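Local coordinates for Glyoxalase/bleomycin resistance protein/dioxygenase (PDB 4QB5) that is of unestablished substrate but belongs to the glyoxalase/bleomycin resistance protein superfamily and may act as a dioxygenase, at residues H26-V31 and R59-S64; K39-L44 and G67-T72; G46-G51 and P95-A100; L129-D134 and K139-H144. All coordinates share one frame; numbering follows the deposited sequence.

Contact 1 of 4, residues H26-V31 and R59-S64; sequences HVMVGV and RYFYRS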
# COMPACT_ATOMS: atom_id res chain seq x y z
N HIS C 26 -1.00 7.07 3.74
CA HIS C 26 -1.02 5.90 4.62
C HIS C 26 -1.33 4.62 3.88
O HIS C 26 -1.93 4.68 2.77
CB HIS C 26 -2.05 6.11 5.77
CG HIS C 26 -3.48 6.09 5.33
ND1 HIS C 26 -4.03 7.07 4.54
CD2 HIS C 26 -4.50 5.24 5.64
CE1 HIS C 26 -5.32 6.82 4.35
NE2 HIS C 26 -5.63 5.72 5.02
N VAL C 27 -0.95 3.46 4.45
CA VAL C 27 -1.29 2.18 3.91
C VAL C 27 -1.73 1.31 5.06
O VAL C 27 -1.03 1.23 6.13
CB VAL C 27 -0.09 1.50 3.18
CG1 VAL C 27 -0.52 0.18 2.53
CG2 VAL C 27 0.50 2.40 2.14
N MSE C 28 -2.89 0.65 4.90
CA MSE C 28 -3.40 -0.30 5.90
C MSE C 28 -3.38 -1.65 5.26
O MSE C 28 -3.55 -1.76 3.99
CB MSE C 28 -4.85 0.02 6.24
CG MSE C 28 -5.13 1.47 6.47
SE MSE C 28 -4.24 2.04 8.16
CE MSE C 28 -5.36 0.91 9.33
N VAL C 29 -3.09 -2.68 6.04
CA VAL C 29 -3.33 -4.07 5.62
C VAL C 29 -4.23 -4.75 6.64
O VAL C 29 -4.25 -4.38 7.81
CB VAL C 29 -2.05 -4.91 5.42
CG1 VAL C 29 -1.18 -4.32 4.30
CG2 VAL C 29 -1.23 -5.06 6.71
N GLY C 30 -4.95 -5.77 6.19
CA GLY C 30 -5.80 -6.51 7.10
C GLY C 30 -5.10 -7.64 7.79
O GLY C 30 -4.26 -8.31 7.21
N VAL C 31 -5.36 -7.82 9.07
CA VAL C 31 -4.76 -8.96 9.78
C VAL C 31 -5.84 -9.70 10.57
O VAL C 31 -6.85 -9.11 10.93
CB VAL C 31 -3.65 -8.47 10.76
CG1 VAL C 31 -2.60 -7.70 10.02
CG2 VAL C 31 -4.21 -7.61 11.89
N ARG C 59 -6.91 -1.43 15.52
CA ARG C 59 -5.74 -1.16 14.69
C ARG C 59 -4.52 -0.85 15.51
O ARG C 59 -4.61 -0.27 16.62
CB ARG C 59 -5.94 0.07 13.84
CG ARG C 59 -7.09 0.02 12.88
CD ARG C 59 -8.32 0.80 13.30
NE ARG C 59 -8.14 2.20 13.71
CZ ARG C 59 -8.49 3.28 13.03
NH1 ARG C 59 -8.96 3.24 11.77
NH2 ARG C 59 -8.36 4.47 13.60
N TYR C 60 -3.36 -1.11 14.92
CA TYR C 60 -2.13 -0.53 15.37
C TYR C 60 -1.51 0.27 14.25
O TYR C 60 -1.41 -0.23 13.10
CB TYR C 60 -1.16 -1.62 15.84
CG TYR C 60 -1.47 -2.21 17.20
CD1 TYR C 60 -1.07 -1.58 18.38
CD2 TYR C 60 -2.13 -3.43 17.30
CE1 TYR C 60 -1.36 -2.14 19.63
CE2 TYR C 60 -2.43 -3.98 18.53
CZ TYR C 60 -2.05 -3.34 19.68
OH TYR C 60 -2.36 -3.98 20.85
N PHE C 61 -1.01 1.45 14.61
CA PHE C 61 -0.41 2.41 13.69
C PHE C 61 1.05 2.59 13.95
O PHE C 61 1.50 2.61 15.13
CB PHE C 61 -1.09 3.78 13.83
CG PHE C 61 -2.44 3.84 13.21
CD1 PHE C 61 -2.56 3.92 11.84
CD2 PHE C 61 -3.57 3.78 13.97
CE1 PHE C 61 -3.80 3.97 11.24
CE2 PHE C 61 -4.84 3.81 13.38
CZ PHE C 61 -4.96 3.91 12.03
N TYR C 62 1.79 2.71 12.85
CA TYR C 62 3.24 2.85 12.84
C TYR C 62 3.53 4.14 12.06
O TYR C 62 3.49 4.18 10.81
CB TYR C 62 3.88 1.65 12.09
CG TYR C 62 3.71 0.36 12.83
CD1 TYR C 62 2.53 -0.34 12.77
CD2 TYR C 62 4.74 -0.14 13.64
CE1 TYR C 62 2.37 -1.53 13.46
CE2 TYR C 62 4.57 -1.30 14.35
CZ TYR C 62 3.39 -1.98 14.28
OH TYR C 62 3.30 -3.16 14.99
N ARG C 63 3.72 5.20 12.80
CA ARG C 63 3.79 6.53 12.23
C ARG C 63 5.24 6.94 12.04
O ARG C 63 6.11 6.56 12.81
CB ARG C 63 3.05 7.51 13.13
CG ARG C 63 1.57 7.17 13.32
CD ARG C 63 0.76 8.29 14.02
NE ARG C 63 -0.68 7.98 14.17
CZ ARG C 63 -1.25 7.31 15.18
NH1 ARG C 63 -0.52 6.85 16.19
NH2 ARG C 63 -2.57 7.10 15.18
N SER C 64 5.50 7.70 10.99
CA SER C 64 6.77 8.42 10.82
C SER C 64 6.45 9.83 10.35
O SER C 64 5.31 10.16 10.13
CB SER C 64 7.70 7.77 9.77
OG SER C 64 7.18 7.98 8.44
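Met-28 and Phe-61 meet across an intervening strand. Their CA atoms are 8.8 Å apart, because strand 67-72 runs between 24-30 and 59-64. Gly-70 lies between them and has no side chain to block the way. Met-28 is a selenomethionine. It sets CG beside its backbone N (chi1 -45°) and bends again at chi2 and chi3. The folded chain carries SE and CE over toward strand 59-64. SE of Met-28 is 3.7 Å from CE1 of Phe-61. It meets the ring obliquely, 64° off the ring normal, in a Met-aromatic contact. CE of Met-28 also touches CG of Arg-59, at 4.0 Å. Met-28 is buried, and this is the close-packed part.

On the outer side the two segments touch less: Arg-59, partly exposed, gives only CG to Met-28. Within 59-64 its guanidinium turns one face to the edge of the Phe-61 ring, with CE2 of Phe-61 3.3 Å above its plane. NE of Arg-59 bonds to O of Asn-56, which ties down the polar end. The exposed Arg-63 lays its guanidinium over CB of Phe-61. Residues His-26 to Met-28 also pair antiparallel with a strand of the second subunit, so the sheet continues across the interface. The strand order 24-30, 67-72, 59-64, 54-55 is that of the mixed sheet of a beta-alpha-beta-beta-beta module, the building unit of the vicinal oxygen chelate fold.

Contact 2 of 4, residues K39-L44 and G67-T72; sequences KFYDAL and GTFGIT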
# COMPACT_ATOMS: atom_id res chain seq x y z
N LYS C 39 3.41 -7.91 16.98
CA LYS C 39 4.70 -8.40 17.39
C LYS C 39 5.61 -8.58 16.17
O LYS C 39 6.79 -8.21 16.20
CB LYS C 39 4.53 -9.67 18.18
CG LYS C 39 5.86 -10.28 18.60
CD LYS C 39 5.62 -11.48 19.53
CE LYS C 39 6.60 -12.59 19.18
NZ LYS C 39 6.45 -12.94 17.73
N PHE C 40 5.07 -9.12 15.09
CA PHE C 40 5.81 -9.14 13.80
C PHE C 40 6.26 -7.75 13.32
O PHE C 40 7.47 -7.55 13.08
CB PHE C 40 4.94 -9.86 12.75
CG PHE C 40 5.52 -9.89 11.39
CD1 PHE C 40 6.42 -10.86 11.03
CD2 PHE C 40 5.18 -8.96 10.47
CE1 PHE C 40 6.94 -10.91 9.75
CE2 PHE C 40 5.69 -8.99 9.18
CZ PHE C 40 6.58 -9.96 8.82
N TYR C 41 5.33 -6.80 13.22
CA TYR C 41 5.65 -5.45 12.65
C TYR C 41 6.55 -4.62 13.58
O TYR C 41 7.40 -3.88 13.09
CB TYR C 41 4.41 -4.68 12.14
CG TYR C 41 3.92 -5.22 10.84
CD1 TYR C 41 4.60 -4.91 9.66
CD2 TYR C 41 2.78 -6.05 10.74
CE1 TYR C 41 4.20 -5.43 8.46
CE2 TYR C 41 2.34 -6.53 9.50
CZ TYR C 41 3.05 -6.23 8.38
OH TYR C 41 2.67 -6.73 7.14
N ASP C 42 6.36 -4.73 14.89
CA ASP C 42 7.27 -4.14 15.87
C ASP C 42 8.71 -4.56 15.58
O ASP C 42 9.63 -3.70 15.43
CB ASP C 42 6.88 -4.53 17.34
CG ASP C 42 5.69 -3.74 17.86
OD1 ASP C 42 5.06 -2.89 17.12
OD2 ASP C 42 5.33 -3.95 19.06
N ALA C 43 8.89 -5.86 15.42
CA ALA C 43 10.19 -6.43 15.17
C ALA C 43 10.72 -6.02 13.80
O ALA C 43 11.91 -5.61 13.64
CB ALA C 43 10.19 -7.99 15.27
N LEU C 44 9.83 -6.09 12.82
CA LEU C 44 10.20 -5.85 11.44
C LEU C 44 10.54 -4.39 11.19
O LEU C 44 11.60 -4.05 10.69
CB LEU C 44 9.04 -6.23 10.54
CG LEU C 44 9.31 -6.12 9.07
CD1 LEU C 44 10.07 -7.35 8.62
CD2 LEU C 44 8.02 -5.94 8.28
N GLY C 67 4.49 9.43 6.14
CA GLY C 67 3.73 8.18 6.03
C GLY C 67 3.43 7.43 7.33
O GLY C 67 4.18 7.44 8.33
N THR C 68 2.27 6.79 7.29
CA THR C 68 1.78 5.94 8.36
C THR C 68 1.43 4.59 7.78
O THR C 68 0.80 4.49 6.69
CB THR C 68 0.59 6.62 8.99
OG1 THR C 68 1.05 7.86 9.52
CG2 THR C 68 0.01 5.80 10.10
N PHE C 69 1.84 3.54 8.47
CA PHE C 69 1.41 2.19 8.15
C PHE C 69 0.51 1.70 9.23
O PHE C 69 0.78 1.96 10.42
CB PHE C 69 2.63 1.25 8.08
CG PHE C 69 2.26 -0.19 7.96
CD1 PHE C 69 1.69 -0.70 6.79
CD2 PHE C 69 2.58 -1.08 8.98
CE1 PHE C 69 1.33 -2.03 6.68
CE2 PHE C 69 2.22 -2.43 8.87
CZ PHE C 69 1.66 -2.91 7.70
N GLY C 70 -0.52 0.95 8.85
CA GLY C 70 -1.41 0.37 9.86
C GLY C 70 -1.82 -1.06 9.61
O GLY C 70 -1.91 -1.52 8.46
N ILE C 71 -2.03 -1.80 10.68
CA ILE C 71 -2.60 -3.14 10.61
C ILE C 71 -3.98 -3.05 11.23
O ILE C 71 -4.20 -2.30 12.23
CB ILE C 71 -1.74 -4.22 11.29
CG1 ILE C 71 -1.42 -3.84 12.76
CG2 ILE C 71 -0.49 -4.43 10.47
CD1 ILE C 71 -0.69 -4.92 13.49
N THR C 72 -4.94 -3.74 10.62
CA THR C 72 -6.33 -3.58 11.05
C THR C 72 -7.10 -4.87 10.96
O THR C 72 -6.88 -5.72 10.09
CB THR C 72 -7.08 -2.45 10.24
OG1 THR C 72 -8.34 -2.15 10.87
CG2 THR C 72 -7.38 -2.87 8.77
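Helix segment 39-44 packs over strand 67-72, with the CA atoms of Tyr-41 and Ile-71 8.8 Å apart. No hydrogen bond joins the two segments. Phe-69 and Ile-71 alternate with glycine and threonine, and both point toward the helix. Tyr-41 points back toward the strand and meets both. The edge of Phe-69 meets the face of Tyr-41 in an edge-to-face pair. The ring centroids are 4.8 Å apart and the planes are turned by 53°. CE2 of Phe-69 is the leading atom, 3.5 Å from CD1 of Tyr-41 and displaced toward the rim. Phe-40 covers the opposite face, its CD2 above the centre of the Tyr-41 ring. Tyr-41 is thus clamped from both faces. With chi1 at 54°, Ile-71 sets CG2 opposite its carbonyl carbon and beside its N, and from there CG2 reaches CE2 of Tyr-41 at 3.7 Å. The contact is buried. The hydroxyl of Tyr-41 hydrogen-bonds to OD2 of Asp-134, which anchors the far end of the ring. Phe-69 makes a further edge-to-face pair with Phe-90. This is aromatic helix-on-sheet packing, with helix 34-46 laid against one face of a mixed sheet in an alpha/beta fold of the vicinal oxygen chelate type.

Contact 3 of 4, residues G46-G51 and P95-A100; sequences GTLGIG and PEQCDA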
# COMPACT_ATOMS: atom_id res chain seq x y z
N GLY C 46 10.90 -2.02 13.37
CA GLY C 46 11.95 -1.53 14.29
C GLY C 46 13.33 -1.51 13.60
O GLY C 46 14.17 -0.66 13.89
N THR C 47 13.58 -2.45 12.69
CA THR C 47 14.89 -2.51 12.05
C THR C 47 15.10 -1.29 11.14
O THR C 47 16.24 -0.94 10.81
CB THR C 47 15.10 -3.73 11.14
OG1 THR C 47 14.17 -3.68 10.02
CG2 THR C 47 15.00 -5.03 11.90
N LEU C 48 14.00 -0.67 10.72
CA LEU C 48 14.04 0.56 9.92
C LEU C 48 13.84 1.78 10.77
O LEU C 48 13.69 2.89 10.26
CB LEU C 48 12.94 0.52 8.82
CG LEU C 48 12.92 -0.72 7.97
CD1 LEU C 48 11.90 -0.70 6.86
CD2 LEU C 48 14.27 -0.94 7.34
N GLY C 49 13.85 1.60 12.08
CA GLY C 49 13.75 2.73 12.99
C GLY C 49 12.31 3.26 13.19
O GLY C 49 12.11 4.36 13.68
N ILE C 50 11.33 2.45 12.87
CA ILE C 50 9.92 2.78 13.00
C ILE C 50 9.42 2.13 14.29
O ILE C 50 9.53 0.88 14.39
CB ILE C 50 9.20 2.31 11.74
CG1 ILE C 50 9.68 3.16 10.58
CG2 ILE C 50 7.67 2.39 11.85
CD1 ILE C 50 9.26 2.61 9.25
N GLY C 51 8.97 3.01 15.25
CA GLY C 51 8.78 2.80 16.78
C GLY C 51 7.62 1.88 16.82
O GLY C 51 7.02 1.63 15.72
N PRO C 95 21.33 -1.86 2.07
CA PRO C 95 21.10 -3.24 1.89
C PRO C 95 21.14 -4.03 3.20
O PRO C 95 20.36 -4.94 3.37
CB PRO C 95 22.25 -3.70 0.97
CG PRO C 95 22.72 -2.46 0.28
CD PRO C 95 22.53 -1.40 1.33
N GLU C 96 22.06 -3.66 4.11
CA GLU C 96 22.12 -4.26 5.45
C GLU C 96 20.81 -4.10 6.18
O GLU C 96 20.41 -4.99 6.93
CB GLU C 96 23.28 -3.62 6.27
CG GLU C 96 24.66 -3.97 5.74
CD GLU C 96 25.11 -3.17 4.50
OE1 GLU C 96 24.51 -2.13 4.15
OE2 GLU C 96 26.13 -3.57 3.90
N GLN C 97 20.11 -2.98 5.98
CA GLN C 97 18.81 -2.79 6.69
C GLN C 97 17.75 -3.67 6.08
O GLN C 97 16.92 -4.22 6.80
CB GLN C 97 18.33 -1.36 6.66
CG GLN C 97 18.88 -0.54 7.78
CD GLN C 97 18.22 0.82 7.91
OE1 GLN C 97 17.38 1.26 7.10
NE2 GLN C 97 18.62 1.50 8.92
N CYS C 98 17.80 -3.84 4.77
CA CYS C 98 16.93 -4.76 4.07
C CYS C 98 17.19 -6.18 4.59
O CYS C 98 16.23 -6.92 4.77
CB CYS C 98 17.13 -4.78 2.54
SG CYS C 98 16.77 -3.23 1.71
N ASP C 99 18.44 -6.56 4.81
CA ASP C 99 18.68 -7.91 5.30
C ASP C 99 18.22 -8.05 6.77
O ASP C 99 17.81 -9.10 7.16
CB ASP C 99 20.14 -8.28 5.26
CG ASP C 99 20.63 -8.59 3.84
OD1 ASP C 99 19.84 -8.72 2.87
OD2 ASP C 99 21.83 -8.64 3.73
N ALA C 100 18.42 -7.03 7.58
CA ALA C 100 17.94 -7.05 9.02
C ALA C 100 16.42 -7.17 9.12
O ALA C 100 15.86 -7.89 9.93
CB ALA C 100 18.37 -5.74 9.66
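Two side-chain torsions turn Thr-47 and Leu-48 to helix 95-107. Thr-47 puts OG1 between its backbone N and carbonyl carbon (chi1 64°). OG1 then bonds back to O of Leu-44, and the methyl CG2 is turned to the helix. Leu-48 swings CG beside its backbone N (chi1 -52°), which brings CD2 to the helix. From the other side, the extended chain of Gln-97 carries its amide to the loop.

CG2 of Thr-47 sits 3.6 Å from the carbonyl O of Ala-100. It is also 4.1 Å from CB of Ala-100, a methyl-to-methyl touch. CD2 of Leu-48 lies 3.8 Å from OE1 of Gln-97. The carbonyl O of Thr-47 comes alongside the Gln-97 chain, 3.9 Å from both CD and NE2. This is too long for a hydrogen bond. OE1 of Gln-97 instead accepts a bond from N of Gln-93, which steadies the amide. The contact is therefore van der Waals packing at the surface.

The loop is shaped by a type I beta turn from Gly-46 to Gly-49, closed by N of Gly-49 to O of Gly-46 at 2.9 Å. Gly-49, with positive phi, is the C-prime residue of a Schellman motif that ends the preceding helix.

Further along helix 95-107, Phe-101 packs on both Thr-47 and Leu-48, and Ala-104 packs on Thr-47. Cys-98 points away from the loop. One side of helix 95-107 thus meets the loop that follows helix 34-46, and another side lies on strands 127-133 and 139-144.

Contact 4 of 4, residues L129-D134 and K139-H144; sequences LAYLRD and KICALH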
# COMPACT_ATOMS: atom_id res chain seq x y z
N LEU C 129 16.54 -5.53 -2.66
CA LEU C 129 15.20 -5.90 -2.26
C LEU C 129 15.24 -7.10 -1.33
O LEU C 129 15.94 -8.06 -1.61
CB LEU C 129 14.45 -6.33 -3.50
CG LEU C 129 13.97 -5.23 -4.42
CD1 LEU C 129 13.51 -5.83 -5.75
CD2 LEU C 129 12.80 -4.60 -3.71
N ALA C 130 14.39 -7.12 -0.31
CA ALA C 130 14.16 -8.31 0.48
C ALA C 130 12.65 -8.50 0.65
O ALA C 130 11.99 -7.62 1.24
CB ALA C 130 14.81 -8.13 1.87
N TYR C 131 12.14 -9.62 0.16
CA TYR C 131 10.72 -9.94 0.17
C TYR C 131 10.29 -10.88 1.26
O TYR C 131 10.98 -11.82 1.55
CB TYR C 131 10.29 -10.55 -1.17
CG TYR C 131 10.15 -9.56 -2.35
CD1 TYR C 131 8.95 -8.90 -2.61
CD2 TYR C 131 11.21 -9.33 -3.20
CE1 TYR C 131 8.81 -8.02 -3.69
CE2 TYR C 131 11.10 -8.46 -4.28
CZ TYR C 131 9.91 -7.80 -4.52
OH TYR C 131 9.82 -6.97 -5.62
N LEU C 132 9.10 -10.66 1.82
CA LEU C 132 8.48 -11.55 2.83
C LEU C 132 6.98 -11.61 2.64
O LEU C 132 6.40 -10.74 2.00
CB LEU C 132 8.61 -10.97 4.26
CG LEU C 132 9.98 -10.86 4.85
CD1 LEU C 132 9.92 -9.91 6.05
CD2 LEU C 132 10.50 -12.25 5.25
N ARG C 133 6.36 -12.60 3.26
CA ARG C 133 4.93 -12.55 3.57
C ARG C 133 4.85 -12.41 5.07
O ARG C 133 5.53 -13.18 5.79
CB ARG C 133 4.19 -13.84 3.13
CG ARG C 133 4.18 -13.94 1.61
CD ARG C 133 3.30 -15.01 1.05
NE ARG C 133 2.69 -14.52 -0.20
CZ ARG C 133 3.22 -14.58 -1.41
NH1 ARG C 133 4.44 -15.14 -1.63
NH2 ARG C 133 2.49 -14.11 -2.42
N ASP C 134 3.96 -11.55 5.52
CA ASP C 134 3.64 -11.42 6.92
C ASP C 134 2.81 -12.67 7.37
O ASP C 134 2.52 -13.57 6.56
CB ASP C 134 3.05 -10.02 7.24
CG ASP C 134 1.55 -9.88 6.93
OD1 ASP C 134 0.88 -10.86 6.49
OD2 ASP C 134 1.02 -8.74 7.14
N LYS C 139 2.03 -9.56 1.21
CA LYS C 139 3.34 -9.56 0.58
C LYS C 139 3.99 -8.23 0.76
O LYS C 139 3.40 -7.22 0.41
CB LYS C 139 3.22 -9.91 -0.93
CG LYS C 139 4.55 -10.13 -1.58
CD LYS C 139 4.36 -10.63 -3.02
CE LYS C 139 5.66 -11.09 -3.59
NZ LYS C 139 5.53 -11.25 -5.07
N ILE C 140 5.20 -8.22 1.34
CA ILE C 140 5.87 -6.95 1.71
C ILE C 140 7.33 -7.05 1.32
O ILE C 140 7.86 -8.14 1.09
CB ILE C 140 5.71 -6.63 3.23
CG1 ILE C 140 6.44 -7.70 4.07
CG2 ILE C 140 4.22 -6.55 3.58
CD1 ILE C 140 6.30 -7.56 5.57
N CYS C 141 8.01 -5.93 1.20
CA CYS C 141 9.45 -5.96 0.99
C CYS C 141 10.07 -4.72 1.52
O CYS C 141 9.36 -3.73 1.87
CB CYS C 141 9.83 -6.13 -0.49
SG CYS C 141 9.27 -4.77 -1.45
N ALA C 142 11.35 -4.82 1.74
CA ALA C 142 12.17 -3.63 2.05
C ALA C 142 13.03 -3.34 0.81
O ALA C 142 13.57 -4.28 0.17
CB ALA C 142 13.05 -3.87 3.27
N LEU C 143 13.08 -2.08 0.42
CA LEU C 143 13.81 -1.69 -0.79
C LEU C 143 14.77 -0.57 -0.49
O LEU C 143 14.39 0.47 0.11
CB LEU C 143 12.81 -1.24 -1.86
CG LEU C 143 13.34 -0.74 -3.21
CD1 LEU C 143 12.27 -0.90 -4.30
CD2 LEU C 143 13.73 0.71 -3.13
N HIS C 144 16.01 -0.74 -0.95
CA HIS C 144 16.98 0.30 -0.89
C HIS C 144 17.50 0.60 -2.31
O HIS C 144 17.91 -0.29 -3.03
CB HIS C 144 18.14 -0.15 -0.02
CG HIS C 144 19.29 0.79 -0.06
ND1 HIS C 144 19.20 2.10 0.37
CD2 HIS C 144 20.53 0.65 -0.57
CE1 HIS C 144 20.34 2.72 0.15
NE2 HIS C 144 21.16 1.86 -0.43
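The beta hairpin of strands 127-133 and 139-144 forms the middle of the second mixed sheet of this alpha/beta fold. Its strands run antiparallel, and their residues pair from Leu-129 with Leu-143 to Arg-133 with Lys-139. Ala-130 with Ala-142 and Leu-132 with Ile-140 are the hydrogen-bonded pairs, each closed by two backbone bonds. The bond from N of Ile-140 to O of Leu-132 is 2.9 Å and nearly straight, at 174°. At the loop, OD1 of Asp-134 accepts bonds from N of Asp-136 and N of Asn-138, bracing the turn, while OD2 is taken by OH of Tyr-41.

The face with Leu-132 and Ile-140 looks toward the helices. There CB of Leu-132 meets CG1 of Ile-140 at 3.9 Å, and both side chains also pack on Leu-44.

The other face carries Tyr-131 and Cys-141. CB of Cys-141 lies over the Tyr-131 ring, 3.9 Å from its centroid and 23° off the normal, a CH-pi contact. SG sits between the backbone N and the carbonyl carbon (chi1 63°) and meets the ring obliquely, 4.5 Å from the centroid. Nearer the turn, CD of Lys-139 lies over one face of the Arg-133 guanidinium. The like charges, NZ of Lys-139 and NH2 of Arg-133, stay 4.9 Å apart. At the far end the two leucines lie side by side, with CD2 of Leu-129 3.8 Å from CD1 of Leu-143.

Contacts 2 and 4 are buried. Contact 1 is partly buried and contact 3 lies at the surface. Contacts 1 and 2 share one sheet, where N of Tyr-62 bonds to O of Phe-69. Contact 4 belongs to the other sheet, its centre about 16 Å from that of contact 1. Helix 34-46 links the two sheets, touching strand 67-72 in contact 2 and the hairpin of contact 4. Contact 3 adjoins contact 2 in sequence and meets contact 4 through Pro-95 and Cys-98. Contact 4 alone has hydrogen bonds between its segments. Contacts 1 and 2 rely on aromatic packing, with selenium in contact 1, and contact 3 on loose van der Waals touches.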